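Local coordinates for protein Exo-1,5-alpha-L-arabinofuranobiosidase (Gibberella zeae, PDB 2YDT) that probably hydrolyses alpha-1,5-linked L-arabinan from the chain end, releasing arabinobiose, as an exo-acting six-bladed beta-propeller glycosidase, at residues A216-N221 with V278-Y283; E222-Y227 with Y247-D252; D38-G43 with I59-D64; T78-G83 with G109-S114. One frame throughout, in Å; residues are numbered along the deposited sequence.

The four contacts lie round a six-bladed beta-propeller of four-stranded antiparallel sheets. Along the chain contact 3 comes first, joining strands 41-47 and 57-62 of one blade. Contact 4 then sets the loop after that blade's last strand, 70-75, against strand 105-111 of the next blade; the centres of contacts 3 and 4 lie about 25 Å apart. Across the chain's centre from contact 4, contacts 1 and 2 touch, 11 Å between centres: contact 2 pairs strands 223-230 and 245-250, while contact 1 links strand 209-217 of that same sheet to strand 277-281 of the following one. The set thus samples pairing within blades and packing between neighbouring blades.

Contact 1 of 4, residues A216-N221 with V278-Y283; sequences AKLPNN and VVWTPY. With SO4 (sulfate ion), chain G.
A216 faces V278 and W280 where the ends of the first strands of two successive propeller blades meet without sharing a sheet, the pieces 216-219 and 278-280 running 23° apart. The methyl CB of A216 packs 3.9 Å from W280 N and 4.1 Å from V278 CG1, and I224 of strand 223-230 joins this apolar seam by touching both A216 and V278. K217 contributes its carbonyl, with O 3.6 Å from W280 CB. Its extended side chain leads away instead, and NZ donates a 2.8 Å hydrogen bond to O4 of a sulfate ion, probably from the crystallisation liquor, that K163 N also holds. With L218 a type I turn begins, running to N221. The CB of this leucine points away from the other strand, but CG stands beside the backbone N (chi1 -54°) and carries CD2 back to 3.8 Å from W280 CD1. P219 then crosses the tryptophan obliquely, while P282 N lies over the rim of the opposite face. A hydrogen bond from W280 NE1 to N287 O fixes the ring's rotation. P219 CD ends up 3.6 Å from W280 NE1, and 3.3 Å above the indole plane.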
# COMPACT_ATOMS: atom_id res chain seq x y z
N ALA A 216 6.58 8.28 -0.97
CA ALA A 216 7.98 8.01 -0.85
C ALA A 216 8.76 9.34 -0.70
O ALA A 216 8.38 10.36 -1.25
CB ALA A 216 8.50 7.23 -2.05
N LYS A 217 9.85 9.28 0.04
CA LYS A 217 10.74 10.44 0.25
C LYS A 217 11.85 10.45 -0.80
O LYS A 217 12.52 9.45 -1.00
CB LYS A 217 11.37 10.41 1.63
CG LYS A 217 12.14 11.71 2.01
CD LYS A 217 12.67 11.65 3.43
CE LYS A 217 13.39 12.96 3.83
NZ LYS A 217 13.99 12.85 5.21
N LEU A 218 12.09 11.63 -1.38
CA LEU A 218 13.06 11.88 -2.42
C LEU A 218 14.28 12.63 -1.80
O LEU A 218 14.18 13.19 -0.72
CB LEU A 218 12.43 12.75 -3.50
CG LEU A 218 11.13 12.21 -4.09
CD1 LEU A 218 10.60 13.12 -5.21
CD2 LEU A 218 11.33 10.77 -4.55
N PRO A 219 15.43 12.57 -2.47
CA PRO A 219 16.68 13.05 -1.86
C PRO A 219 16.88 14.54 -1.94
O PRO A 219 17.88 15.05 -1.37
CB PRO A 219 17.75 12.34 -2.66
CG PRO A 219 17.15 12.14 -3.97
CD PRO A 219 15.69 11.87 -3.74
N ASN A 220 15.96 15.25 -2.58
CA ASN A 220 15.91 16.72 -2.55
C ASN A 220 14.98 17.28 -1.45
O ASN A 220 14.53 18.43 -1.48
CB ASN A 220 15.46 17.23 -3.91
CG ASN A 220 14.06 16.77 -4.29
OD1 ASN A 220 13.49 15.90 -3.62
ND2 ASN A 220 13.49 17.37 -5.32
N ASN A 221 14.67 16.44 -0.47
CA ASN A 221 13.73 16.81 0.59
C ASN A 221 12.27 16.97 0.19
O ASN A 221 11.48 17.54 0.94
CB ASN A 221 14.18 18.05 1.31
CG ASN A 221 14.57 17.73 2.70
OD1 ASN A 221 13.83 18.04 3.64
ND2 ASN A 221 15.69 17.02 2.84
N VAL A 278 4.33 3.13 -4.72
CA VAL A 278 5.59 3.83 -4.99
C VAL A 278 6.65 3.54 -3.94
O VAL A 278 6.35 3.45 -2.75
CB VAL A 278 5.40 5.37 -5.13
CG1 VAL A 278 5.03 6.06 -3.84
CG2 VAL A 278 6.68 6.04 -5.68
N VAL A 279 7.92 3.43 -4.39
CA VAL A 279 9.08 3.49 -3.49
C VAL A 279 10.13 4.37 -4.15
O VAL A 279 10.02 4.68 -5.35
CB VAL A 279 9.70 2.11 -3.17
CG1 VAL A 279 8.71 1.27 -2.40
CG2 VAL A 279 10.14 1.37 -4.46
N TRP A 280 11.14 4.74 -3.36
CA TRP A 280 12.34 5.38 -3.89
C TRP A 280 13.54 4.61 -3.37
O TRP A 280 13.61 4.22 -2.19
CB TRP A 280 12.43 6.86 -3.46
CG TRP A 280 13.74 7.53 -3.88
CD1 TRP A 280 13.99 8.10 -5.07
CD2 TRP A 280 14.94 7.61 -3.12
NE1 TRP A 280 15.30 8.59 -5.10
CE2 TRP A 280 15.90 8.28 -3.93
CE3 TRP A 280 15.31 7.19 -1.86
CZ2 TRP A 280 17.20 8.57 -3.46
CZ3 TRP A 280 16.62 7.45 -1.41
CH2 TRP A 280 17.54 8.14 -2.22
N THR A 281 14.52 4.46 -4.26
CA THR A 281 15.81 3.87 -3.90
C THR A 281 16.94 4.83 -4.29
O THR A 281 16.81 5.51 -5.30
CB THR A 281 16.03 2.51 -4.62
OG1 THR A 281 17.39 2.12 -4.42
CG2 THR A 281 15.70 2.55 -6.11
N PRO A 282 18.03 4.84 -3.51
CA PRO A 282 19.24 5.62 -3.88
C PRO A 282 19.94 5.12 -5.14
O PRO A 282 20.78 5.86 -5.71
CB PRO A 282 20.17 5.49 -2.68
CG PRO A 282 19.54 4.64 -1.73
CD PRO A 282 18.18 4.22 -2.19
N TYR A 283 19.61 3.91 -5.61
CA TYR A 283 20.19 3.39 -6.85
C TYR A 283 19.98 4.37 -8.02
O TYR A 283 18.91 4.94 -8.19
CB TYR A 283 19.60 2.01 -7.23
CG TYR A 283 20.04 1.60 -8.63
CD1 TYR A 283 21.28 1.01 -8.81
CD2 TYR A 283 19.26 1.89 -9.75
CE1 TYR A 283 21.73 0.69 -10.09
CE2 TYR A 283 19.70 1.58 -11.03
CZ TYR A 283 20.94 0.97 -11.17
OH TYR A 283 21.41 0.65 -12.43
S SO4 G . 11.99 12.69 8.53
O1 SO4 G . 11.18 11.73 9.26
O2 SO4 G . 11.36 14.00 8.55
O3 SO4 G . 13.32 12.80 9.13
O4 SO4 G . 12.12 12.18 7.15

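Contact 2 of 4, residues E222-Y227 with Y247-D252; sequences EYIYVY and YRLSKD
Y223 and Y225 pair with S250 and R248 through two antiparallel hydrogen-bonded pairs, the strands running 160° apart. The bond from Y225 N to R248 O (2.9 Å) is almost straight at 175°; the one from Y223 N to S250 O is 2.8 Å. Among side chains, R248 NE donates to Y227 OH at 3.1 Å, tilted slightly from the guanidinium plane. Y227 holds CG between its backbone N and carbonyl carbon (chi1 56°), which turns the ring toward the arginine. Y203 OH bonds to both Y227 OH and R248 NH2, and F256 O takes R248 NH1, so the buried guanidinium is held on several sides. Where the paired segments end, E222 OE2 and K251 NZ form a long, weak salt bridge of 3.5 Å; the lysine's stronger partner is N220 O. On the face that carries I224, V226, Y247 and L249 the contacts are apolar: I224 and L249 lie side by side, with CB of I224 3.8 Å from CD2 of L249, and I224 CD1 reaches Y247 CD1 at 3.7 Å. This is the pairing of second and third strands in a four-stranded beta-propeller blade.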
# COMPACT_ATOMS: atom_id res chain seq x y z
N GLU A 222 11.91 16.52 -0.98
CA GLU A 222 10.52 16.46 -1.38
C GLU A 222 10.02 15.04 -1.19
O GLU A 222 10.80 14.11 -0.94
CB GLU A 222 10.35 16.87 -2.83
CG GLU A 222 10.51 18.39 -2.95
CD GLU A 222 10.14 18.98 -4.24
OE1 GLU A 222 9.53 18.32 -5.12
OE2 GLU A 222 10.52 20.18 -4.39
N TYR A 223 8.70 14.93 -1.25
CA TYR A 223 7.99 13.67 -1.15
C TYR A 223 7.10 13.52 -2.36
O TYR A 223 6.56 14.53 -2.84
CB TYR A 223 7.11 13.64 0.09
CG TYR A 223 7.88 13.59 1.37
CD1 TYR A 223 8.11 12.38 2.02
CD2 TYR A 223 8.39 14.74 1.91
CE1 TYR A 223 8.80 12.33 3.22
CE2 TYR A 223 9.12 14.71 3.11
CZ TYR A 223 9.33 13.51 3.74
OH TYR A 223 10.04 13.51 4.91
N ILE A 224 6.98 12.29 -2.85
CA ILE A 224 6.03 11.98 -3.93
C ILE A 224 4.85 11.18 -3.35
O ILE A 224 5.04 10.19 -2.67
CB ILE A 224 6.71 11.24 -5.10
CG1 ILE A 224 5.73 11.08 -6.27
CG2 ILE A 224 7.36 9.90 -4.64
CD1 ILE A 224 6.36 10.47 -7.56
N TYR A 225 3.66 11.68 -3.67
CA TYR A 225 2.37 11.11 -3.27
C TYR A 225 1.72 10.54 -4.50
O TYR A 225 1.43 11.29 -5.44
CB TYR A 225 1.53 12.25 -2.71
CG TYR A 225 0.14 11.93 -2.21
CD1 TYR A 225 -0.02 11.37 -0.96
CD2 TYR A 225 -0.98 12.19 -2.95
CE1 TYR A 225 -1.30 11.08 -0.45
CE2 TYR A 225 -2.27 11.93 -2.47
CZ TYR A 225 -2.41 11.37 -1.21
OH TYR A 225 -3.67 11.11 -0.74
N VAL A 226 1.39 9.24 -4.46
CA VAL A 226 0.87 8.53 -5.61
C VAL A 226 -0.50 7.94 -5.29
O VAL A 226 -0.75 7.50 -4.14
CB VAL A 226 1.88 7.43 -6.05
CG1 VAL A 226 1.33 6.60 -7.23
CG2 VAL A 226 3.25 8.11 -6.46
N TYR A 227 -1.38 7.95 -6.28
CA TYR A 227 -2.74 7.49 -6.11
C TYR A 227 -3.37 7.11 -7.42
O TYR A 227 -2.87 7.50 -8.47
CB TYR A 227 -3.64 8.50 -5.39
CG TYR A 227 -3.72 9.88 -6.02
CD1 TYR A 227 -4.81 10.26 -6.78
CD2 TYR A 227 -2.71 10.78 -5.86
CE1 TYR A 227 -4.87 11.55 -7.38
CE2 TYR A 227 -2.76 12.05 -6.45
CZ TYR A 227 -3.85 12.43 -7.16
OH TYR A 227 -3.91 13.69 -7.73
N TYR A 247 0.18 11.61 -9.46
CA TYR A 247 1.04 11.93 -8.33
C TYR A 247 1.15 13.43 -8.10
O TYR A 247 0.83 14.25 -8.95
CB TYR A 247 2.42 11.30 -8.49
CG TYR A 247 3.28 11.84 -9.62
CD1 TYR A 247 4.21 12.88 -9.40
CD2 TYR A 247 3.09 11.38 -10.91
CE1 TYR A 247 5.02 13.34 -10.47
CE2 TYR A 247 3.84 11.85 -11.95
CZ TYR A 247 4.79 12.84 -11.72
OH TYR A 247 5.54 13.27 -12.78
N ARG A 248 1.59 13.77 -6.90
CA ARG A 248 1.87 15.13 -6.47
C ARG A 248 3.22 15.17 -5.76
O ARG A 248 3.66 14.17 -5.17
CB ARG A 248 0.77 15.63 -5.54
CG ARG A 248 -0.60 15.72 -6.21
CD ARG A 248 -1.68 16.15 -5.32
NE ARG A 248 -2.98 16.13 -6.00
CZ ARG A 248 -4.01 16.92 -5.70
NH1 ARG A 248 -3.91 17.79 -4.72
NH2 ARG A 248 -5.15 16.85 -6.37
N LEU A 249 3.87 16.33 -5.78
CA LEU A 249 5.16 16.53 -5.12
C LEU A 249 5.08 17.64 -4.07
O LEU A 249 4.45 18.69 -4.32
CB LEU A 249 6.23 16.90 -6.15
CG LEU A 249 6.42 15.89 -7.27
CD1 LEU A 249 7.14 16.47 -8.48
CD2 LEU A 249 7.16 14.67 -6.73
N SER A 250 5.70 17.43 -2.92
CA SER A 250 5.65 18.41 -1.84
C SER A 250 6.82 18.27 -0.88
O SER A 250 7.20 17.18 -0.51
CB SER A 250 4.33 18.31 -1.05
OG SER A 250 4.19 19.39 -0.12
N LYS A 251 7.35 19.40 -0.43
CA LYS A 251 8.31 19.42 0.63
C LYS A 251 7.73 18.99 1.97
O LYS A 251 8.39 18.27 2.74
CB LYS A 251 8.89 20.83 0.75
CG LYS A 251 10.34 20.83 0.76
CD LYS A 251 10.88 20.61 -0.66
CE LYS A 251 12.11 21.49 -1.01
NZ LYS A 251 13.05 20.95 -2.13
N ASP A 252 6.49 19.38 2.21
CA ASP A 252 5.78 19.02 3.41
C ASP A 252 4.71 17.98 3.02
O ASP A 252 3.76 18.32 2.31
CB ASP A 252 5.11 20.25 4.02
CG ASP A 252 4.46 19.96 5.37
OD1 ASP A 252 4.11 18.79 5.69
OD2 ASP A 252 4.25 20.92 6.16

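Contact 3 of 4, residues D38-G43 with I59-D64; sequences DGTLLG and IVKSKD
S62 O is held by two donors: L41 N, at 3.0 Å along a nearly straight path of 179°, and a water that also donates to G39 O and so bridges the loop before the strand to its partner. In return S62 N bonds to L41 O at 2.8 Å, and a second hydrogen-bonded pair, G43 with V60, continues the antiparallel register. At that pair V60 lays CG2 against the glycine, 3.4 Å from G43 O. Between the two hydrogen-bonded pairs, L42 and K61 form a non-hydrogen-bonded pair whose side chains cross, L42 CD2 coming 3.9 Å from K61 CB and also touching I59. The lysine chain is fully extended from a CG anti to the backbone N (chi1 172°) and runs past T40 at about a right angle, its CE 3.7 Å from T40 CG2; beyond this crossing NZ is hydrogen-bonded to Y131 OH. T40 is itself placed by an Asx turn, in which D38 OD1 accepts from T40 N. On the face opposite to L42 and K61, W69 covers L41, V60 and S62, while S62 OG is bonded to G66 N and T68 O, and D64 OD2 to T68 OG1. The hairpin joins the second and third strands of a propeller blade, and the run from S62 to W69 has the spacing Ser-x-Asp-x-Gly-x-Thr-Trp of the Asp box, the turn motif of sialidase-like propellers.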
# COMPACT_ATOMS: atom_id res chain seq x y z
N ASP A 38 17.21 -5.34 11.05
CA ASP A 38 18.13 -6.51 11.07
C ASP A 38 18.18 -7.33 9.77
O ASP A 38 18.88 -8.34 9.71
CB ASP A 38 17.86 -7.38 12.29
CG ASP A 38 16.55 -8.11 12.24
OD1 ASP A 38 15.84 -8.08 11.19
OD2 ASP A 38 16.23 -8.73 13.30
N GLY A 39 17.44 -6.90 8.75
CA GLY A 39 17.45 -7.55 7.47
C GLY A 39 16.38 -8.63 7.28
O GLY A 39 16.20 -9.08 6.16
N THR A 40 15.66 -8.98 8.35
CA THR A 40 14.49 -9.85 8.29
C THR A 40 13.43 -9.21 7.38
O THR A 40 13.28 -7.97 7.38
CB THR A 40 13.90 -10.05 9.70
OG1 THR A 40 14.78 -10.89 10.44
CG2 THR A 40 12.50 -10.71 9.64
N LEU A 41 12.69 -10.04 6.61
CA LEU A 41 11.51 -9.55 5.89
C LEU A 41 10.27 -10.14 6.52
O LEU A 41 10.25 -11.32 6.94
CB LEU A 41 11.52 -9.97 4.43
CG LEU A 41 12.73 -9.55 3.59
CD1 LEU A 41 12.54 -10.02 2.16
CD2 LEU A 41 12.99 -8.04 3.53
N LEU A 42 9.23 -9.30 6.62
CA LEU A 42 7.90 -9.75 7.00
C LEU A 42 6.96 -9.48 5.84
O LEU A 42 7.24 -8.64 4.99
CB LEU A 42 7.40 -8.99 8.23
CG LEU A 42 8.23 -9.13 9.51
CD1 LEU A 42 7.58 -8.29 10.65
CD2 LEU A 42 8.40 -10.64 9.94
N GLY A 43 5.90 -10.26 5.78
CA GLY A 43 4.88 -10.10 4.78
C GLY A 43 3.51 -10.40 5.33
O GLY A 43 3.39 -11.18 6.29
N ILE A 59 1.18 -13.28 9.31
CA ILE A 59 2.52 -12.69 9.26
C ILE A 59 3.52 -13.77 8.94
O ILE A 59 3.71 -14.70 9.73
CB ILE A 59 2.87 -12.00 10.60
CG1 ILE A 59 1.85 -10.88 10.87
CG2 ILE A 59 4.35 -11.45 10.59
CD1 ILE A 59 2.00 -9.61 9.97
N VAL A 60 4.14 -13.63 7.77
CA VAL A 60 5.24 -14.52 7.34
C VAL A 60 6.58 -13.82 7.48
O VAL A 60 6.69 -12.60 7.44
CB VAL A 60 5.05 -15.05 5.91
CG1 VAL A 60 3.85 -15.98 5.86
CG2 VAL A 60 4.90 -13.91 4.91
N LYS A 61 7.61 -14.62 7.71
CA LYS A 61 8.96 -14.09 7.92
C LYS A 61 9.94 -14.81 6.98
O LYS A 61 9.83 -16.04 6.81
CB LYS A 61 9.39 -14.35 9.35
CG LYS A 61 10.86 -14.00 9.64
CD LYS A 61 11.12 -14.05 11.12
CE LYS A 61 12.58 -13.89 11.43
NZ LYS A 61 12.84 -13.77 12.88
N SER A 62 10.86 -14.05 6.40
CA SER A 62 11.98 -14.61 5.63
C SER A 62 13.29 -14.09 6.19
O SER A 62 13.45 -12.89 6.41
CB SER A 62 11.87 -14.23 4.18
OG SER A 62 13.04 -14.67 3.45
N LYS A 63 14.24 -15.00 6.38
CA LYS A 63 15.57 -14.62 6.80
C LYS A 63 16.61 -14.70 5.68
O LYS A 63 17.79 -14.48 5.94
CB LYS A 63 16.05 -15.56 7.89
CG LYS A 63 15.03 -15.79 8.95
CD LYS A 63 15.61 -15.66 10.32
CE LYS A 63 16.15 -16.99 10.79
NZ LYS A 63 15.41 -18.16 10.19
N ASP A 64 16.19 -15.06 4.47
CA ASP A 64 17.09 -15.20 3.33
C ASP A 64 16.72 -14.32 2.16
O ASP A 64 16.87 -14.68 1.01
CB ASP A 64 17.20 -16.68 2.91
CG ASP A 64 15.86 -17.31 2.60
OD1 ASP A 64 14.87 -16.56 2.44
OD2 ASP A 64 15.81 -18.57 2.47
O HOH W 1 15.74 -11.73 5.08

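Contact 4 of 4, residues T78-G83 with G109-S114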
# COMPACT_ATOMS: atom_id res chain seq x y z
N THR A 78 -8.74 -8.07 18.44
CA THR A 78 -9.00 -8.36 19.87
C THR A 78 -10.03 -7.41 20.44
O THR A 78 -10.44 -7.56 21.60
CB THR A 78 -7.74 -8.25 20.68
OG1 THR A 78 -7.28 -6.91 20.69
CG2 THR A 78 -6.62 -9.19 20.15
N GLN A 79 -10.51 -6.44 19.65
CA GLN A 79 -11.37 -5.39 20.15
C GLN A 79 -12.83 -5.49 19.78
O GLN A 79 -13.70 -5.16 20.60
CB GLN A 79 -10.81 -4.05 19.66
CG GLN A 79 -9.40 -3.75 20.14
CD GLN A 79 -9.31 -3.76 21.66
OE1 GLN A 79 -9.95 -2.94 22.34
NE2 GLN A 79 -8.61 -4.74 22.18
N ASN A 80 -13.13 -5.87 18.53
CA ASN A 80 -14.47 -5.67 17.97
C ASN A 80 -15.28 -6.92 17.72
O ASN A 80 -16.46 -6.83 17.40
CB ASN A 80 -14.37 -4.88 16.61
CG ASN A 80 -13.45 -3.69 16.69
OD1 ASN A 80 -13.59 -2.84 17.59
ND2 ASN A 80 -12.53 -3.55 15.72
N ASN A 81 -14.67 -8.09 17.89
CA ASN A 81 -15.24 -9.36 17.50
C ASN A 81 -15.73 -9.34 16.04
O ASN A 81 -16.79 -9.88 15.70
CB ASN A 81 -16.37 -9.82 18.45
CG ASN A 81 -16.59 -11.32 18.42
OD1 ASN A 81 -15.81 -12.11 17.87
ND2 ASN A 81 -17.68 -11.75 19.04
N TRP A 82 -14.94 -8.71 15.18
CA TRP A 82 -15.26 -8.60 13.77
C TRP A 82 -14.24 -9.36 12.89
O TRP A 82 -14.63 -10.03 11.92
CB TRP A 82 -15.23 -7.11 13.34
CG TRP A 82 -16.37 -6.26 13.78
CD1 TRP A 82 -17.56 -6.67 14.31
CD2 TRP A 82 -16.47 -4.87 13.59
NE1 TRP A 82 -18.38 -5.58 14.52
CE2 TRP A 82 -17.74 -4.45 14.08
CE3 TRP A 82 -15.60 -3.89 13.08
CZ2 TRP A 82 -18.14 -3.12 14.05
CZ3 TRP A 82 -16.02 -2.58 13.04
CH2 TRP A 82 -17.27 -2.20 13.52
N GLY A 83 -12.96 -9.16 13.15
CA GLY A 83 -11.88 -9.63 12.26
C GLY A 83 -11.06 -8.47 11.71
O GLY A 83 -11.50 -7.33 11.71
N GLY A 109 -4.63 -1.74 9.35
CA GLY A 109 -5.58 -2.40 8.47
C GLY A 109 -6.98 -2.11 8.92
O GLY A 109 -7.18 -1.39 9.92
N SER A 110 -7.96 -2.65 8.20
CA SER A 110 -9.34 -2.34 8.46
C SER A 110 -10.07 -3.54 9.08
O SER A 110 -10.11 -4.63 8.49
CB SER A 110 -10.01 -1.89 7.18
OG SER A 110 -11.32 -1.44 7.48
N SER A 111 -10.63 -3.30 10.27
CA SER A 111 -11.49 -4.25 10.96
C SER A 111 -12.92 -4.03 10.46
O SER A 111 -13.40 -2.90 10.43
CB SER A 111 -11.36 -4.03 12.48
OG SER A 111 -12.19 -4.97 13.18
N ILE A 112 -13.57 -5.11 10.04
CA ILE A 112 -14.83 -5.06 9.31
C ILE A 112 -15.62 -6.31 9.68
O ILE A 112 -15.10 -7.45 9.57
CB ILE A 112 -14.59 -5.10 7.78
CG1 ILE A 112 -13.70 -3.92 7.35
CG2 ILE A 112 -15.92 -5.12 6.95
CD1 ILE A 112 -13.29 -3.96 5.85
N PRO A 113 -16.88 -6.15 10.10
CA PRO A 113 -17.67 -7.35 10.34
C PRO A 113 -17.95 -8.10 9.06
O PRO A 113 -17.89 -7.54 7.99
CB PRO A 113 -18.97 -6.81 10.93
CG PRO A 113 -19.09 -5.41 10.38
CD PRO A 113 -17.67 -4.92 10.21
N SER A 114 -18.26 -9.38 9.19
CA SER A 114 -18.46 -10.25 8.02
C SER A 114 -19.50 -9.71 7.05
O SER A 114 -19.39 -9.91 5.85
CB SER A 114 -18.90 -11.66 8.44
OG SER A 114 -17.92 -12.33 9.22
O HOH W 2 -17.31 -10.71 11.67
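W82 lies alongside P113, and its indole is met in turn by S111 and the proline. At the root, W82 CB is 3.7 Å from S111 OG. The first torsion, chi1 -74°, sets CG anti to the carbonyl carbon, and the ring then spreads flat along P113: CD1 and NE1 lie by P113 CB, while CD2 is 3.6 Å from P113 CD. That carbon stands over the centre of the six-membered ring, 3.7 Å from its centroid and 17° off the normal, a CH-pi contact. N80 CB lies over the rim of the opposite face. Farther out, CE3 and CZ3 turn to the serine, CE3 3.6 Å from S111 O. Next to this edge, S111 OG accepts from N80 ND2 at 2.9 Å, in the amide plane, and donates to G83 O, also at 2.9 Å, with D77 OD2 a weak alternative acceptor; N80 ND2 bonds to E122 OE2 of strand 119-126 as well. A water donates to W82 O and accepts from S114 N, linking the two backbones. The loop, its turn tied by D77, thus leaves strand 70-75 of one blade and packs on the end of strand 105-111 of the next, where L120 of strand 119-126 touches both N80 and W82, and H138 of strand 134-142 touches N80.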